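Local coordinates for protein trehalose-6-phosphate phosphatase (Neosartorya fumigata, PDB 5DXL) that belongs to the trehalose-phosphatase family of the HAD clan, combining a helix-flanked mixed sheet with a smaller four-stranded antiparallel sheet, at residues A[3-7]-A[250-256]; A[10-14]-A[236-240]; A[38-43]-A[72-77]. All coordinates share one frame; numbering follows the deposited sequence.

Contact 1 of 3, residues A[3-7]-A[250-256]; sequences TPALD and TEASWHL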
loop_
_atom_site.group_PDB
_atom_site.type_symbol
_atom_site.label_atom_id
_atom_site.label_comp_id
_atom_site.label_asym_id
_atom_site.label_seq_id
_atom_site.Cartn_x
_atom_site.Cartn_y
_atom_site.Cartn_z
ATOM N N THR A 3 -12.466 3.285 -16.238
ATOM C CA THR A 3 -11.223 3.125 -16.972
ATOM C C THR A 3 -11.346 2.067 -18.040
ATOM O O THR A 3 -12.108 1.110 -17.877
ATOM C CB THR A 3 -10.054 2.672 -16.063
ATOM O OG1 THR A 3 -10.412 1.440 -15.427
ATOM C CG2 THR A 3 -9.709 3.719 -15.016
ATOM N N PRO A 4 -10.547 2.195 -19.108
ATOM C CA PRO A 4 -10.371 1.059 -20.009
ATOM C C PRO A 4 -9.512 -0.017 -19.359
ATOM O O PRO A 4 -8.748 0.274 -18.434
ATOM C CB PRO A 4 -9.657 1.670 -21.216
ATOM C CG PRO A 4 -8.901 2.825 -20.645
ATOM C CD PRO A 4 -9.715 3.350 -19.496
ATOM N N ALA A 5 -9.643 -1.250 -19.824
ATOM C CA ALA A 5 -8.764 -2.310 -19.364
ATOM C C ALA A 5 -7.325 -1.986 -19.750
ATOM O O ALA A 5 -7.070 -1.363 -20.784
ATOM C CB ALA A 5 -9.192 -3.649 -19.948
ATOM N N LEU A 6 -6.386 -2.391 -18.897
ATOM C CA LEU A 6 -4.974 -2.186 -19.176
ATOM C C LEU A 6 -4.612 -2.641 -20.588
ATOM O O LEU A 6 -4.883 -3.774 -20.968
ATOM C CB LEU A 6 -4.130 -2.935 -18.144
ATOM C CG LEU A 6 -2.613 -2.822 -18.266
ATOM C CD1 LEU A 6 -2.149 -1.372 -18.140
ATOM C CD2 LEU A 6 -1.969 -3.702 -17.200
ATOM N N ASP A 7 -4.027 -1.732 -21.363
ATOM C CA ASP A 7 -3.581 -2.042 -22.719
ATOM C C ASP A 7 -2.296 -2.866 -22.640
ATOM O O ASP A 7 -1.210 -2.322 -22.452
ATOM C CB ASP A 7 -3.367 -0.740 -23.497
ATOM C CG ASP A 7 -3.041 -0.964 -24.966
ATOM O OD1 ASP A 7 -2.466 -2.015 -25.321
ATOM O OD2 ASP A 7 -3.370 -0.067 -25.769
ATOM N N THR A 250 -12.075 5.571 -10.032
ATOM C CA THR A 250 -10.740 5.330 -9.494
ATOM C C THR A 250 -9.764 6.433 -9.901
ATOM O O THR A 250 -9.955 7.115 -10.914
ATOM C CB THR A 250 -10.207 3.958 -9.974
ATOM O OG1 THR A 250 -8.902 3.708 -9.429
ATOM C CG2 THR A 250 -10.124 3.919 -11.492
ATOM N N GLU A 251 -8.715 6.596 -9.101
ATOM C CA GLU A 251 -7.589 7.452 -9.459
ATOM C C GLU A 251 -6.643 6.782 -10.467
ATOM O O GLU A 251 -5.804 7.442 -11.071
ATOM C CB GLU A 251 -6.795 7.840 -8.208
ATOM C CG GLU A 251 -7.564 8.669 -7.191
ATOM C CD GLU A 251 -7.634 10.140 -7.563
ATOM O OE1 GLU A 251 -6.792 10.602 -8.361
ATOM O OE2 GLU A 251 -8.532 10.836 -7.050
ATOM N N ALA A 252 -6.782 5.470 -10.636
ATOM C CA ALA A 252 -6.012 4.736 -11.634
ATOM C C ALA A 252 -6.431 5.148 -13.041
ATOM O O ALA A 252 -7.488 5.756 -13.222
ATOM C CB ALA A 252 -6.205 3.225 -11.455
ATOM N N SER A 253 -5.596 4.806 -14.020
ATOM C CA SER A 253 -5.866 5.097 -15.433
ATOM C C SER A 253 -6.381 3.866 -16.174
ATOM O O SER A 253 -6.878 3.967 -17.294
ATOM C CB SER A 253 -4.602 5.617 -16.124
ATOM O OG SER A 253 -4.143 6.807 -15.509
ATOM N N TRP A 254 -6.242 2.705 -15.546
ATOM C CA TRP A 254 -6.555 1.426 -16.162
ATOM C C TRP A 254 -7.168 0.503 -15.132
ATOM O O TRP A 254 -7.051 0.762 -13.940
ATOM C CB TRP A 254 -5.297 0.735 -16.696
ATOM C CG TRP A 254 -4.375 1.561 -17.536
ATOM C CD1 TRP A 254 -3.278 2.259 -17.116
ATOM C CD2 TRP A 254 -4.438 1.725 -18.955
ATOM N NE1 TRP A 254 -2.655 2.856 -18.192
ATOM C CE2 TRP A 254 -3.357 2.552 -19.329
ATOM C CE3 TRP A 254 -5.318 1.269 -19.944
ATOM C CZ2 TRP A 254 -3.126 2.922 -20.650
ATOM C CZ3 TRP A 254 -5.082 1.630 -21.255
ATOM C CH2 TRP A 254 -3.999 2.452 -21.596
ATOM N N HIS A 255 -7.777 -0.594 -15.579
ATOM C CA HIS A 255 -8.168 -1.644 -14.646
ATOM C C HIS A 255 -7.782 -3.016 -15.185
ATOM O O HIS A 255 -7.560 -3.181 -16.389
ATOM C CB HIS A 255 -9.681 -1.613 -14.358
ATOM C CG HIS A 255 -10.508 -2.066 -15.519
ATOM N ND1 HIS A 255 -10.892 -1.216 -16.537
ATOM C CD2 HIS A 255 -10.976 -3.292 -15.848
ATOM C CE1 HIS A 255 -11.573 -1.904 -17.439
ATOM N NE2 HIS A 255 -11.636 -3.164 -17.047
ATOM N N LEU A 256 -7.683 -3.984 -14.280
ATOM C CA LEU A 256 -7.714 -5.410 -14.609
ATOM C C LEU A 256 -8.856 -6.003 -13.784
ATOM O O LEU A 256 -9.065 -5.596 -12.641
ATOM C CB LEU A 256 -6.380 -6.092 -14.291
ATOM C CG LEU A 256 -5.216 -5.736 -15.215
ATOM C CD1 LEU A 256 -3.889 -6.283 -14.670
ATOM C CD2 LEU A 256 -5.476 -6.278 -16.614
#

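Contact 2 of 3, residues A[10-14]-A[236-240]; sequences KLLKQ and GHVFS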
loop_
_atom_site.group_PDB
_atom_site.type_symbol
_atom_site.label_atom_id
_atom_site.label_comp_id
_atom_site.label_asym_id
_atom_site.label_seq_id
_atom_site.Cartn_x
_atom_site.Cartn_y
_atom_site.Cartn_z
ATOM N N LYS A 10 0.615 -1.929 -25.048
ATOM C CA LYS A 10 1.319 -0.721 -24.629
ATOM C C LYS A 10 2.220 -0.996 -23.430
ATOM O O LYS A 10 3.335 -0.482 -23.344
ATOM C CB LYS A 10 0.344 0.398 -24.272
ATOM C CG LYS A 10 -0.258 1.101 -25.472
ATOM C CD LYS A 10 -1.076 2.302 -25.021
ATOM C CE LYS A 10 -1.660 3.058 -26.210
ATOM N NZ LYS A 10 -2.627 4.103 -25.759
ATOM N N LEU A 11 1.713 -1.792 -22.495
ATOM C CA LEU A 11 2.472 -2.144 -21.301
ATOM C C LEU A 11 3.755 -2.878 -21.666
ATOM O O LEU A 11 4.838 -2.536 -21.182
ATOM C CB LEU A 11 1.623 -3.015 -20.372
ATOM C CG LEU A 11 2.245 -3.333 -19.009
ATOM C CD1 LEU A 11 2.136 -2.130 -18.079
ATOM C CD2 LEU A 11 1.606 -4.566 -18.397
ATOM N N LEU A 12 3.614 -3.898 -22.505
ATOM C CA LEU A 12 4.748 -4.730 -22.886
ATOM C C LEU A 12 5.786 -3.901 -23.645
ATOM O O LEU A 12 6.991 -4.041 -23.426
ATOM C CB LEU A 12 4.275 -5.909 -23.733
ATOM C CG LEU A 12 5.380 -6.846 -24.211
ATOM C CD1 LEU A 12 6.086 -7.458 -23.009
ATOM C CD2 LEU A 12 4.812 -7.916 -25.135
ATOM N N LYS A 13 5.316 -3.020 -24.522
ATOM C CA LYS A 13 6.221 -2.177 -25.294
ATOM C C LYS A 13 7.071 -1.278 -24.389
ATOM O O LYS A 13 8.288 -1.173 -24.571
ATOM C CB LYS A 13 5.436 -1.329 -26.297
ATOM C CG LYS A 13 6.315 -0.524 -27.244
ATOM C CD LYS A 13 5.481 0.379 -28.151
ATOM C CE LYS A 13 6.377 1.167 -29.093
ATOM N NZ LYS A 13 5.632 2.216 -29.834
ATOM N N GLN A 14 6.451 -0.644 -23.400
ATOM C CA GLN A 14 7.220 0.228 -22.524
ATOM C C GLN A 14 8.118 -0.587 -21.583
ATOM O O GLN A 14 9.210 -0.152 -21.241
ATOM C CB GLN A 14 6.297 1.156 -21.730
ATOM C CG GLN A 14 7.023 2.250 -20.965
ATOM C CD GLN A 14 7.914 3.121 -21.861
ATOM O OE1 GLN A 14 7.668 3.259 -23.064
ATOM N NE2 GLN A 14 8.948 3.711 -21.270
ATOM N N GLY A 236 3.241 8.246 -20.110
ATOM C CA GLY A 236 3.365 6.979 -20.801
ATOM C C GLY A 236 4.333 6.008 -20.142
ATOM O O GLY A 236 4.481 4.878 -20.601
ATOM N N HIS A 237 4.992 6.454 -19.076
ATOM C CA HIS A 237 5.921 5.600 -18.328
ATOM C C HIS A 237 5.242 4.964 -17.113
ATOM O O HIS A 237 5.802 4.061 -16.486
ATOM C CB HIS A 237 7.137 6.396 -17.842
ATOM C CG HIS A 237 8.049 6.861 -18.935
ATOM N ND1 HIS A 237 7.773 6.670 -20.271
ATOM C CD2 HIS A 237 9.245 7.490 -18.883
ATOM C CE1 HIS A 237 8.758 7.169 -20.998
ATOM N NE2 HIS A 237 9.662 7.676 -20.179
ATOM N N VAL A 238 4.055 5.449 -16.773
ATOM C CA VAL A 238 3.387 5.057 -15.532
ATOM C C VAL A 238 2.054 4.388 -15.810
ATOM O O VAL A 238 1.223 4.927 -16.538
ATOM C CB VAL A 238 3.150 6.269 -14.610
ATOM C CG1 VAL A 238 2.370 5.861 -13.365
ATOM C CG2 VAL A 238 4.468 6.913 -14.231
ATOM N N PHE A 239 1.857 3.207 -15.227
ATOM C CA PHE A 239 0.621 2.459 -15.362
ATOM C C PHE A 239 0.047 2.204 -13.977
ATOM O O PHE A 239 0.425 1.229 -13.303
ATOM C CB PHE A 239 0.854 1.134 -16.105
ATOM C CG PHE A 239 1.459 1.305 -17.471
ATOM C CD1 PHE A 239 2.831 1.446 -17.622
ATOM C CD2 PHE A 239 0.658 1.306 -18.599
ATOM C CE1 PHE A 239 3.393 1.603 -18.879
ATOM C CE2 PHE A 239 1.215 1.456 -19.862
ATOM C CZ PHE A 239 2.587 1.607 -19.996
ATOM N N SER A 240 -0.852 3.088 -13.558
ATOM C CA SER A 240 -1.625 2.910 -12.332
ATOM C C SER A 240 -2.882 2.138 -12.690
ATOM O O SER A 240 -3.684 2.579 -13.522
ATOM C CB SER A 240 -1.984 4.249 -11.689
ATOM O OG SER A 240 -0.832 4.881 -11.136
#

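Contact 3 of 3, residues A[38-43]-A[72-77]; sequences PQAAIP and FLDEWM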
loop_
_atom_site.group_PDB
_atom_site.type_symbol
_atom_site.label_atom_id
_atom_site.label_comp_id
_atom_site.label_asym_id
_atom_site.label_seq_id
_atom_site.Cartn_x
_atom_site.Cartn_y
_atom_site.Cartn_z
ATOM N N PRO A 38 -7.767 -15.792 5.945
ATOM C CA PRO A 38 -6.496 -15.221 5.470
ATOM C C PRO A 38 -5.469 -16.283 5.066
ATOM O O PRO A 38 -4.642 -16.031 4.189
ATOM C CB PRO A 38 -6.005 -14.412 6.677
ATOM C CG PRO A 38 -7.258 -14.033 7.391
ATOM C CD PRO A 38 -8.164 -15.226 7.244
ATOM N N GLN A 39 -5.535 -17.454 5.690
ATOM C CA GLN A 39 -4.677 -18.571 5.324
ATOM C C GLN A 39 -5.000 -19.140 3.940
ATOM O O GLN A 39 -4.124 -19.690 3.263
ATOM C CB GLN A 39 -4.786 -19.669 6.372
ATOM C CG GLN A 39 -4.098 -19.318 7.672
ATOM C CD GLN A 39 -2.587 -19.307 7.532
ATOM O OE1 GLN A 39 -1.972 -18.257 7.319
ATOM N NE2 GLN A 39 -1.978 -20.487 7.643
ATOM N N ALA A 40 -6.259 -19.017 3.528
ATOM C CA ALA A 40 -6.674 -19.432 2.189
ATOM C C ALA A 40 -6.068 -18.512 1.129
ATOM O O ALA A 40 -6.130 -18.802 -0.068
ATOM C CB ALA A 40 -8.199 -19.444 2.077
ATOM N N ALA A 41 -5.490 -17.399 1.575
ATOM C CA ALA A 41 -4.849 -16.463 0.658
ATOM C C ALA A 41 -3.336 -16.538 0.783
ATOM O O ALA A 41 -2.637 -15.612 0.391
ATOM C CB ALA A 41 -5.332 -15.033 0.907
ATOM N N ILE A 42 -2.847 -17.630 1.366
ATOM C CA ILE A 42 -1.440 -18.005 1.250
ATOM C C ILE A 42 -1.152 -18.152 -0.228
ATOM O O ILE A 42 -1.929 -18.800 -0.942
ATOM C CB ILE A 42 -1.144 -19.309 2.016
ATOM C CG1 ILE A 42 -0.952 -19.007 3.500
ATOM C CG2 ILE A 42 0.077 -20.011 1.452
ATOM C CD1 ILE A 42 -1.062 -20.220 4.384
ATOM N N PRO A 43 -0.072 -17.515 -0.712
ATOM C CA PRO A 43 0.161 -17.459 -2.151
ATOM C C PRO A 43 0.268 -18.845 -2.736
ATOM O O PRO A 43 1.011 -19.690 -2.221
ATOM C CB PRO A 43 1.492 -16.699 -2.272
ATOM C CG PRO A 43 2.155 -16.885 -0.943
ATOM C CD PRO A 43 1.013 -16.861 0.039
ATOM N N PHE A 72 3.932 -12.873 8.185
ATOM C CA PHE A 72 3.243 -13.505 7.068
ATOM C C PHE A 72 4.013 -13.293 5.772
ATOM O O PHE A 72 4.270 -14.246 5.025
ATOM C CB PHE A 72 1.819 -12.960 6.920
ATOM C CG PHE A 72 1.054 -13.569 5.775
ATOM C CD1 PHE A 72 1.098 -12.999 4.509
ATOM C CD2 PHE A 72 0.283 -14.709 5.968
ATOM C CE1 PHE A 72 0.394 -13.562 3.457
ATOM C CE2 PHE A 72 -0.429 -15.271 4.922
ATOM C CZ PHE A 72 -0.374 -14.696 3.663
ATOM N N LEU A 73 4.382 -12.047 5.494
ATOM C CA LEU A 73 5.099 -11.759 4.254
ATOM C C LEU A 73 6.436 -12.484 4.257
ATOM O O LEU A 73 6.837 -13.053 3.248
ATOM C CB LEU A 73 5.334 -10.255 4.063
ATOM C CG LEU A 73 4.093 -9.394 3.814
ATOM C CD1 LEU A 73 4.543 -7.984 3.469
ATOM C CD2 LEU A 73 3.199 -9.975 2.723
ATOM N N ASP A 74 7.125 -12.462 5.391
ATOM C CA ASP A 74 8.437 -13.103 5.423
ATOM C C ASP A 74 8.317 -14.605 5.250
ATOM O O ASP A 74 9.109 -15.215 4.518
ATOM C CB ASP A 74 9.184 -12.789 6.711
ATOM C CG ASP A 74 10.680 -13.010 6.565
ATOM O OD1 ASP A 74 11.184 -12.980 5.414
ATOM O OD2 ASP A 74 11.344 -13.235 7.580
ATOM N N GLU A 75 7.323 -15.210 5.890
ATOM C CA GLU A 75 7.199 -16.662 5.806
ATOM C C GLU A 75 6.896 -17.153 4.390
ATOM O O GLU A 75 7.450 -18.162 3.933
ATOM C CB GLU A 75 6.113 -17.161 6.760
ATOM C CG GLU A 75 5.781 -18.625 6.517
ATOM C CD GLU A 75 5.509 -19.374 7.779
ATOM O OE1 GLU A 75 4.787 -18.804 8.630
ATOM O OE2 GLU A 75 5.997 -20.528 7.909
ATOM N N TRP A 76 6.031 -16.434 3.682
ATOM C CA TRP A 76 5.503 -16.950 2.431
ATOM C C TRP A 76 6.129 -16.354 1.183
ATOM O O TRP A 76 6.092 -16.975 0.129
ATOM C CB TRP A 76 3.980 -16.759 2.401
ATOM C CG TRP A 76 3.348 -17.679 3.385
ATOM C CD1 TRP A 76 2.888 -17.363 4.634
ATOM C CD2 TRP A 76 3.188 -19.091 3.243
ATOM N NE1 TRP A 76 2.422 -18.496 5.265
ATOM C CE2 TRP A 76 2.596 -19.568 4.429
ATOM C CE3 TRP A 76 3.470 -19.997 2.217
ATOM C CZ2 TRP A 76 2.284 -20.912 4.615
ATOM C CZ3 TRP A 76 3.162 -21.325 2.406
ATOM C CH2 TRP A 76 2.575 -21.770 3.596
HETATM N N MSE A 77 6.713 -15.169 1.319
HETATM C CA MSE A 77 7.357 -14.484 0.200
HETATM C C MSE A 77 8.811 -14.093 0.472
HETATM O O MSE A 77 9.530 -13.687 -0.443
HETATM C CB MSE A 77 6.530 -13.242 -0.166
HETATM C CG MSE A 77 5.319 -13.638 -0.961
HETATM SE SE MSE A 77 4.010 -12.202 -1.198
HETATM C CE MSE A 77 2.773 -12.626 0.249
HETATM O O HOH W 1 1.214 -18.301 7.936
#

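Contact 1 of 3, residues A[3-7]-A[250-256]
At the margin of the HAD-type core sheet, Ala5 and His255 form a single beta bridge, by which the chain start leading into helix 8-17 docks on strand 254-256, an outermost strand. The hydrogen bonds follow the parallel pattern, both using His255: its N donates to Pro4 O (3.1 Å), and its O receives Leu6 N at 2.9 Å in a fairly straight bond (160°).

Side chains reinforce this short pairing. The hydroxyl of Thr3 lies between its own backbone N and carbonyl carbon (chi1 58°), where OG1 meets His255 ND1 at the ring edge in a 2.9 Å hydrogen bond. Ala5 CA rests over a face of the same imidazole, 3.7 Å from its centroid, a CH-pi contact. Thr3 CG2 meanwhile packs against Thr250 CG2; Thr250 OG1 closes an ST turn with Ala252 N and also bonds to Glu222. Asp7 lays CB against CZ3 of Trp254, while its OD1 caps the helix at Lys10 N. Beside it, Leu6 crosses Trp254 at about a right angle and sets CD1 over the five-membered ring, 3.9 Å from the centroid and 15° off its normal.

Contact 2 of 3, residues A[10-14]-A[236-240]
Gln14 NE2 passes close to the ring of His237 but gives its hydrogen bond to a third group, the backbone O of Glu210. His237 ND1 lies 3.3 Å from Gln14 NE2, yet the angle is too poor for a hydrogen bond. The two flat groups are nearly parallel, with amide and imidazole planes 16° apart, and the nitrogen approaches the ring obliquely. With CG anti to the backbone N (chi1 -170°), Gln14 CG lies 3.7 Å from Gly236 O, in the turn preceding strand 238-243; the bend at chi2 (56°) then turns the amide toward His237.

Next to this polar margin the contact becomes mainly apolar and centres on Phe239. One methyl of Leu11, CD1, sits over a face of the phenyl ring, 3.6 Å from its centroid and slightly offset toward the rim, in a CH-pi contact. Gln14 contributes its aliphatic root, CB approaching the ring edge at 4.1 Å from Phe239 CE1. The far end of the phenyl group comes to the helix backbone, where Phe239 CZ is 4.0 Å from Lys10 O, an oxygen already engaged by Gln14 N within the helix. Leu6 and Leu213 also touch Phe239, and Leu11 continues onto Thr265, Met268 and Leu269 of helix 259-270.

The segment axes run 10.2 Å apart and 141° from parallel, so the helix runs roughly against the strand it covers. On the strand, Val238 and Ser240 meet helix 222-229, whereas Phe239 turns toward helix 8-17. Helices thus pack on both faces of a strand held between 211-216 and 254-256, the layered alpha/beta plan of the HAD Rossmann-like core.

Contact 3 of 3, residues A[38-43]-A[72-77]
Ile42 has CG1 beside its backbone N and anti to the carbonyl carbon (chi1 -81°), and Trp76 carries its indole in the same sense (chi1 -70°); together these torsions lay the isoleucine over a face of the tryptophan. Its branches divide the surface between them. Ile42 CG2 stands almost on the normal of the six-membered ring, 3.5 Å from the centroid, a CH-pi contact, while CD1 reaches CZ2 of Trp76 at 3.4 Å and CG1 lies nearer the NE1 side. The opposite face of the indole is covered by Glu75 CG, 3.6 Å above the plane, so aliphatic groups sandwich the ring.

The indole edge is served by water. One molecule lies in the ring plane, accepting from Trp76 NE1 at 2.9 Å and donating to Gln39 OE1 at 3.2 Å, and so links the helix to the loop where no direct hydrogen bond does. Phe72, one helical turn back, lends CE2 to Ile42 CG1 (4.0 Å) and directs its ring edge toward Ala41 O. Pro43 packs at the root of the indole, its CD 3.8 Å from Trp76 CB.

Arg68 ties the two parts further, through a cation-pi contact with Phe72 and a hydrogen bond to Pro38 O. Ala41 O accepts from the hydroxyl of Tyr27, which, with Asp28, belongs to the DxD signature following strand 21-25. Pro43 and selenomethionine Met77 both continue onto Leu48, so the loop from strand 21-25 is wedged against helix 70-77 just before the chain enters helix 45-56.

Overall arrangement
Contacts 1 and 2 are neighbours: their centres are 12 Å apart, they touch at Ser240 O, probably by hydrogen bonds, and where Trp254 packs on Phe239, and they use adjacent strands of the core sheet, 254-256 and 238-243 respectively. Contact 3 stands apart, its nearest atoms about 17 Å from contact 1 and about 18 Å from contact 2. All three are partly buried, but their chemistry follows their place. At the sheet margin, contact 1 combines backbone bonds with a side-chain hydrogen bond and ring packing; contact 2, helix against sheet, has no hydrogen bond between its segments and depends on apolar packing; contact 3, loop against helix, adds a water bridge. A methyl over an aromatic face recurs in each.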